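Local coordinates for protein gamma-glutamyl-gamma-aminobutyraldehyde dehydrogenase (Burkholderia cenocepacia, PDB 4LIH) that probably oxidises aldehydes such as gamma-glutamyl-gamma-aminobutyraldehyde to the corresponding carboxylic acids, with NAD(P)+ as the electron acceptor, at residues L112-L115 with P120-D123; I247-T250 with A254-K257; A400-E405 with V411-V416. All coordinates share one frame; numbering follows the deposited sequence.

Contact 1 (L112-L115 with P120-D123)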
loop_
_atom_site.group_PDB
_atom_site.type_symbol
_atom_site.label_atom_id
_atom_site.label_comp_id
_atom_site.label_asym_id
_atom_site.label_seq_id
_atom_site.Cartn_x
_atom_site.Cartn_y
_atom_site.Cartn_z
ATOM N N LEU A 112 -22.633 1.032 33.960
ATOM C CA LEU A 112 -21.444 1.454 34.678
ATOM C C LEU A 112 -20.919 2.794 34.170
ATOM O O LEU A 112 -20.620 3.666 34.989
ATOM C CB LEU A 112 -20.331 0.410 34.566
ATOM C CG LEU A 112 -20.545 -0.871 35.315
ATOM C CD1 LEU A 112 -19.518 -1.891 34.853
ATOM C CD2 LEU A 112 -20.388 -0.606 36.817
ATOM N N GLU A 113 -20.843 2.957 32.843
ATOM C CA GLU A 113 -20.355 4.195 32.218
ATOM C C GLU A 113 -21.227 5.403 32.529
ATOM O O GLU A 113 -20.708 6.500 32.726
ATOM C CB GLU A 113 -20.271 4.042 30.673
ATOM C CG GLU A 113 -19.381 5.065 29.940
ATOM C CD GLU A 113 -17.918 4.660 29.987
ATOM O OE1 GLU A 113 -17.468 4.124 31.007
ATOM O OE2 GLU A 113 -17.226 4.797 28.988
ATOM N N THR A 114 -22.541 5.192 32.501
ATOM C CA THR A 114 -23.554 6.236 32.751
ATOM C C THR A 114 -23.519 6.625 34.242
ATOM O O THR A 114 -23.524 7.796 34.559
ATOM C CB THR A 114 -24.972 5.752 32.347
ATOM O OG1 THR A 114 -25.097 5.709 30.910
ATOM C CG2 THR A 114 -26.062 6.633 32.932
ATOM N N LEU A 115 -23.428 5.635 35.138
ATOM C CA LEU A 115 -23.262 5.941 36.572
ATOM C C LEU A 115 -21.985 6.676 36.933
ATOM O O LEU A 115 -22.013 7.614 37.723
ATOM C CB LEU A 115 -23.318 4.656 37.413
ATOM C CG LEU A 115 -24.666 3.958 37.376
ATOM C CD1 LEU A 115 -24.531 2.549 37.986
ATOM C CD2 LEU A 115 -25.727 4.778 38.082
ATOM N N PRO A 120 -25.452 10.138 29.175
ATOM C CA PRO A 120 -26.770 9.539 28.957
ATOM C C PRO A 120 -26.713 8.022 28.613
ATOM O O PRO A 120 -25.864 7.589 27.814
ATOM C CB PRO A 120 -27.318 10.357 27.781
ATOM C CG PRO A 120 -26.711 11.725 27.960
ATOM C CD PRO A 120 -25.299 11.413 28.449
ATOM N N ILE A 121 -27.649 7.237 29.162
ATOM C CA ILE A 121 -27.748 5.829 28.890
ATOM C C ILE A 121 -28.113 5.553 27.412
ATOM O O ILE A 121 -27.697 4.541 26.864
ATOM C CB ILE A 121 -28.736 5.126 29.898
ATOM C CG1 ILE A 121 -28.648 3.588 29.822
ATOM C CG2 ILE A 121 -30.154 5.594 29.699
ATOM C CD1 ILE A 121 -27.371 2.999 30.419
ATOM N N GLY A 122 -28.833 6.475 26.774
ATOM C CA GLY A 122 -29.158 6.370 25.356
ATOM C C GLY A 122 -27.869 6.491 24.516
ATOM O O GLY A 122 -27.779 5.965 23.398
ATOM N N ASP A 123 -26.881 7.210 25.036
ATOM C CA ASP A 123 -25.572 7.350 24.411
ATOM C C ASP A 123 -24.647 6.150 24.657
ATOM O O ASP A 123 -24.016 5.611 23.725
ATOM C CB ASP A 123 -24.881 8.635 24.938
ATOM C CG ASP A 123 -25.575 9.970 24.479
ATOM O OD1 ASP A 123 -26.519 9.966 23.650
ATOM O OD2 ASP A 123 -25.089 11.064 24.894
#
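Thr114 meets Ile121 where helix 106-117 ends and the chain turns back into helix 121-142, and this one pair carries most of the contact. The hydroxyl does the touching: Thr114 OG1 sits 3.3 Å from Ile121 CA and 3.6 Å from the peptide carbon C of Pro120, so it lies against the backbone at the very start of the second helix. Ile121 brings its side chain up beside the same oxygen, with CD1 3.6 Å from Thr114 OG1 and 4.1 Å from Thr114 CB. That reach follows from the long branch, whose CG1 stands opposite the main-chain nitrogen (chi1 -168°), and chi2 near 72° then brings CD1 round to the threonine hydroxyl. The methyl Thr114 CG2 comes to 4.1 Å from Ile121 N. No hydrogen bond links the two segments; the amide Ile121 N is 3.5 Å from Thr114 OG1, but at a poor angle.

One step out, the polar partners of Thr114 appear. Its OG1 is hydrogen-bonded to Lys119 O and to Thr124 OG1, and more weakly to Ser110 O one turn back in its own helix. Pro120 is the N-cap residue of helix 121-142, and its O receives a weak bond from Asp123 N at 3.0 Å. The residue before Thr114, Glu113, is held by other parts of the chain, its OE1 by Thr207 OG1 and its OE2 by Ile179 N.

All three touching residues are buried at this tight link between two consecutive helices of the aldehyde dehydrogenase fold. The chemistry implies a hydroxyl fixed by the turn and the next helix, while carbon contacts from Ile121 pack its flank.

Contact 2 (I247-T250 with A254-K257)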
loop_
_atom_site.group_PDB
_atom_site.type_symbol
_atom_site.label_atom_id
_atom_site.label_comp_id
_atom_site.label_asym_id
_atom_site.label_seq_id
_atom_site.Cartn_x
_atom_site.Cartn_y
_atom_site.Cartn_z
ATOM N N ILE A 247 4.095 5.382 25.850
ATOM C CA ILE A 247 2.988 5.891 26.627
ATOM C C ILE A 247 2.039 6.648 25.680
ATOM O O ILE A 247 2.488 7.540 24.944
ATOM C CB ILE A 247 3.422 6.771 27.845
ATOM C CG1 ILE A 247 2.185 7.151 28.660
ATOM C CG2 ILE A 247 4.158 8.039 27.384
ATOM C CD1 ILE A 247 2.456 7.541 30.089
ATOM N N ALA A 248 0.769 6.265 25.706
ATOM C CA ALA A 248 -0.333 6.867 24.925
ATOM C C ALA A 248 -1.326 7.537 25.872
ATOM O O ALA A 248 -1.847 6.878 26.767
ATOM C CB ALA A 248 -1.043 5.782 24.110
ATOM N N PHE A 249 -1.567 8.847 25.676
ATOM C CA PHE A 249 -2.319 9.699 26.589
ATOM C C PHE A 249 -3.372 10.472 25.801
ATOM O O PHE A 249 -3.146 10.905 24.672
ATOM C CB PHE A 249 -1.346 10.666 27.294
ATOM C CG PHE A 249 -2.004 11.775 28.086
ATOM C CD1 PHE A 249 -2.375 11.576 29.376
ATOM C CD2 PHE A 249 -2.193 13.037 27.534
ATOM C CE1 PHE A 249 -2.961 12.572 30.122
ATOM C CE2 PHE A 249 -2.764 14.050 28.271
ATOM C CZ PHE A 249 -3.161 13.819 29.578
ATOM N N THR A 250 -4.548 10.599 26.390
ATOM C CA THR A 250 -5.566 11.511 25.910
ATOM C C THR A 250 -5.960 12.296 27.120
ATOM O O THR A 250 -6.222 11.694 28.155
ATOM C CB THR A 250 -6.796 10.803 25.327
ATOM O OG1 THR A 250 -6.403 10.000 24.205
ATOM C CG2 THR A 250 -7.868 11.820 24.839
ATOM N N ALA A 254 -1.427 20.494 29.784
ATOM C CA ALA A 254 -0.480 20.645 30.874
ATOM C C ALA A 254 -0.019 19.267 31.325
ATOM O O ALA A 254 1.152 19.046 31.668
ATOM C CB ALA A 254 -1.136 21.391 32.039
ATOM N N VAL A 255 -0.953 18.328 31.297
ATOM C CA VAL A 255 -0.637 16.970 31.641
ATOM C C VAL A 255 0.138 16.385 30.453
ATOM O O VAL A 255 1.127 15.667 30.653
ATOM C CB VAL A 255 -1.911 16.156 31.929
ATOM C CG1 VAL A 255 -1.558 14.808 32.523
ATOM C CG2 VAL A 255 -2.833 16.930 32.868
ATOM N N GLY A 256 -0.321 16.687 29.237
ATOM C CA GLY A 256 0.332 16.185 28.013
ATOM C C GLY A 256 1.778 16.647 27.914
ATOM O O GLY A 256 2.673 15.856 27.669
ATOM N N LYS A 257 2.008 17.939 28.131
ATOM C CA LYS A 257 3.388 18.468 28.202
ATOM C C LYS A 257 4.208 17.818 29.323
ATOM O O LYS A 257 5.409 17.653 29.179
ATOM C CB LYS A 257 3.377 19.997 28.343
ATOM C CG LYS A 257 2.855 20.764 27.132
ATOM C CD LYS A 257 2.685 22.260 27.430
ATOM C CE LYS A 257 3.048 23.162 26.255
ATOM N NZ LYS A 257 1.902 23.642 25.416
#
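Phe249 and Val255 make the apolar packing, with Phe249 CZ 3.5 Å from Val255 CG1. Val255 CB lies equally close to that ring carbon, and Phe249 CE1 is 3.6 Å from the same methyl, Val255 CG1. The two side chains cross at about a right angle. Phe249 points off strand 246-250 with CG trans to its own amide nitrogen (chi1 170°), which carries the ring across to helix 253-266.

The second kind of contact is ring against main chain. Phe249 CE2 rests 3.7 Å from Gly256 N and 3.8 Å from Gly256 CA, where the helix backbone itself is the packing surface. No hydrogen bond joins the segments.

These elements belong to the beta-alpha-beta unit of strand 246-250, helix 253-266 and strand 270-274, within the Rossmann-like part of the aldehyde dehydrogenase fold. Leu273 and Val172, on the two adjoining strands, also touch the Phe249 side chain, which lies about 7 Å from that of the predicted active-site residue Glu274. Chemically, the strand-to-helix junction is held here by van der Waals contact, from a buried ring to an exposed valine and a buried glycine.

Contact 3 (A400-E405 with V411-V416)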
loop_
_atom_site.group_PDB
_atom_site.type_symbol
_atom_site.label_atom_id
_atom_site.label_comp_id
_atom_site.label_asym_id
_atom_site.label_seq_id
_atom_site.Cartn_x
_atom_site.Cartn_y
_atom_site.Cartn_z
ATOM N N ALA A 400 -12.638 36.709 21.512
ATOM C CA ALA A 400 -13.234 36.636 22.857
ATOM C C ALA A 400 -12.596 35.490 23.611
ATOM O O ALA A 400 -12.155 34.514 23.009
ATOM C CB ALA A 400 -14.746 36.414 22.782
ATOM N N LYS A 401 -12.531 35.616 24.932
ATOM C CA LYS A 401 -12.006 34.543 25.768
ATOM C C LYS A 401 -12.678 33.205 25.481
ATOM O O LYS A 401 -11.972 32.203 25.282
ATOM C CB LYS A 401 -12.139 34.876 27.264
ATOM C CG LYS A 401 -11.381 33.929 28.178
ATOM C CD LYS A 401 -11.562 34.318 29.627
ATOM C CE LYS A 401 -10.655 33.519 30.523
ATOM N NZ LYS A 401 -10.712 34.007 31.928
ATOM N N ILE A 402 -14.020 33.174 25.464
ATOM C CA ILE A 402 -14.722 31.878 25.268
ATOM C C ILE A 402 -14.538 31.339 23.830
ATOM O O ILE A 402 -14.795 30.168 23.576
ATOM C CB ILE A 402 -16.219 31.919 25.587
ATOM C CG1 ILE A 402 -16.971 32.979 24.747
ATOM C CG2 ILE A 402 -16.437 32.186 27.071
ATOM C CD1 ILE A 402 -18.459 32.714 24.683
ATOM N N ALA A 403 -14.133 32.198 22.911
ATOM C CA ALA A 403 -13.829 31.757 21.549
ATOM C C ALA A 403 -12.413 31.195 21.459
ATOM O O ALA A 403 -12.116 30.376 20.589
ATOM C CB ALA A 403 -14.005 32.893 20.562
ATOM N N ARG A 404 -11.541 31.605 22.355
ATOM C CA ARG A 404 -10.144 31.171 22.255
ATOM C C ARG A 404 -9.815 29.927 23.068
ATOM O O ARG A 404 -9.052 29.045 22.622
ATOM C CB ARG A 404 -9.245 32.337 22.633
ATOM N N GLU A 405 -10.362 29.848 24.270
ATOM C CA GLU A 405 -9.984 28.861 25.240
ATOM C C GLU A 405 -10.930 27.688 25.223
ATOM O O GLU A 405 -12.161 27.883 25.122
ATOM C CB GLU A 405 -9.975 29.490 26.639
ATOM C CG GLU A 405 -8.856 30.506 26.791
ATOM C CD GLU A 405 -8.708 31.092 28.182
ATOM O OE1 GLU A 405 -9.215 30.518 29.155
ATOM O OE2 GLU A 405 -8.067 32.160 28.302
ATOM N N VAL A 411 -20.926 24.973 25.784
ATOM C CA VAL A 411 -20.910 26.407 25.557
ATOM C C VAL A 411 -20.331 26.684 24.166
ATOM O O VAL A 411 -19.121 26.464 23.915
ATOM C CB VAL A 411 -20.052 27.169 26.566
ATOM C CG1 VAL A 411 -20.190 28.676 26.319
ATOM C CG2 VAL A 411 -20.443 26.840 28.001
ATOM N N LEU A 412 -21.190 27.213 23.309
ATOM C CA LEU A 412 -20.898 27.494 21.936
ATOM C C LEU A 412 -20.618 28.970 21.713
ATOM O O LEU A 412 -21.361 29.857 22.220
ATOM C CB LEU A 412 -22.089 27.101 21.064
ATOM C CG LEU A 412 -21.883 27.276 19.534
ATOM C CD1 LEU A 412 -20.851 26.304 18.969
ATOM C CD2 LEU A 412 -23.176 27.076 18.800
ATOM N N SER A 413 -19.586 29.235 20.907
ATOM C CA SER A 413 -19.219 30.574 20.449
ATOM C C SER A 413 -19.619 30.704 18.980
ATOM O O SER A 413 -19.061 30.020 18.107
ATOM C CB SER A 413 -17.705 30.818 20.608
ATOM O OG SER A 413 -17.345 30.959 21.966
ATOM N N VAL A 414 -20.607 31.560 18.717
ATOM C CA VAL A 414 -21.067 31.863 17.384
ATOM C C VAL A 414 -20.344 33.114 16.856
ATOM O O VAL A 414 -20.408 34.198 17.457
ATOM C CB VAL A 414 -22.594 32.102 17.330
ATOM C CG1 VAL A 414 -23.022 32.445 15.920
ATOM C CG2 VAL A 414 -23.349 30.872 17.791
ATOM N N ILE A 415 -19.687 32.954 15.704
ATOM C CA ILE A 415 -18.807 33.993 15.126
ATOM C C ILE A 415 -19.276 34.253 13.717
ATOM O O ILE A 415 -19.441 33.317 12.957
ATOM C CB ILE A 415 -17.318 33.530 15.097
ATOM C CG1 ILE A 415 -16.843 33.284 16.529
ATOM C CG2 ILE A 415 -16.448 34.539 14.314
ATOM C CD1 ILE A 415 -15.553 32.503 16.696
ATOM N N VAL A 416 -19.509 35.519 13.376
ATOM C CA VAL A 416 -19.990 35.886 12.050
ATOM C C VAL A 416 -18.841 36.232 11.116
ATOM O O VAL A 416 -17.833 36.758 11.566
ATOM C CB VAL A 416 -20.955 37.093 12.124
ATOM C CG1 VAL A 416 -20.200 38.381 12.478
ATOM C CG2 VAL A 416 -21.652 37.252 10.790
#
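Ser413 and Ile402 meet inside a beta-alpha-beta unit of the aldehyde dehydrogenase fold, in which strand 388-395 leads through the short helix 401-404 into strand 411-417. The two strands run parallel as neighbours in one sheet, and the helix lies on the crossover between them.

The tight part centres on the serine hydroxyl. Ser413 OG lies 3.1 Å from Ile402 O, and the long branch of that isoleucine lies along it as well, Ile402 CG1 at 3.5 Å and Ile402 CD1 at 3.4 Å from Ser413 OG. This branch comes alongside the hydroxyl because CG1 is wedged between the backbone N and the carbonyl carbon (chi1 57°). Val396, from the loop before the helix, touches the side chains of both Ile402 and Ser413. Lys278 NZ holds the backbone of this turn, bonding to Ile402 O and to Glu405 O, while the carboxylate of Glu370 takes the amides of Lys401 and Ile402 near the start of the helix.

Towards Ile415 the packing is looser, though still buried: a single methyl from Ala403 approaches two strand residues, its CB 4.1 Å from Ser413 OG. The outer face of the helix is the solvent side. There Lys401 is exposed and Arg404, modelled only as far as CB, is partly exposed; both point away from the strand. Within the helix, Lys401 O accepts from both Arg404 N and Glu405 N. At the loose end, the last meeting is methyl to methyl, Ala403 CB to Ile415 CD1 at 4.2 Å.

Overall arrangement
From the N terminus the contacts come in series, each closing a short loop before the next opens; none nest or cross. Contact 1 closes the turn between helices 106-117 and 121-142. Contact 2 closes the link from strand 246-250 to helix 253-266, in the sheet that also holds strands 157-172 and 270-274. Contact 3 closes the passage from helix 401-404 into strand 411-417, in the second large sheet. Their centres stand 25 to 29 Å apart, and the nearest atoms are about 12 to 14 Å apart in every pair, so none touches another. Contacts 1 and 2 lie on opposite sides of the chain's centre.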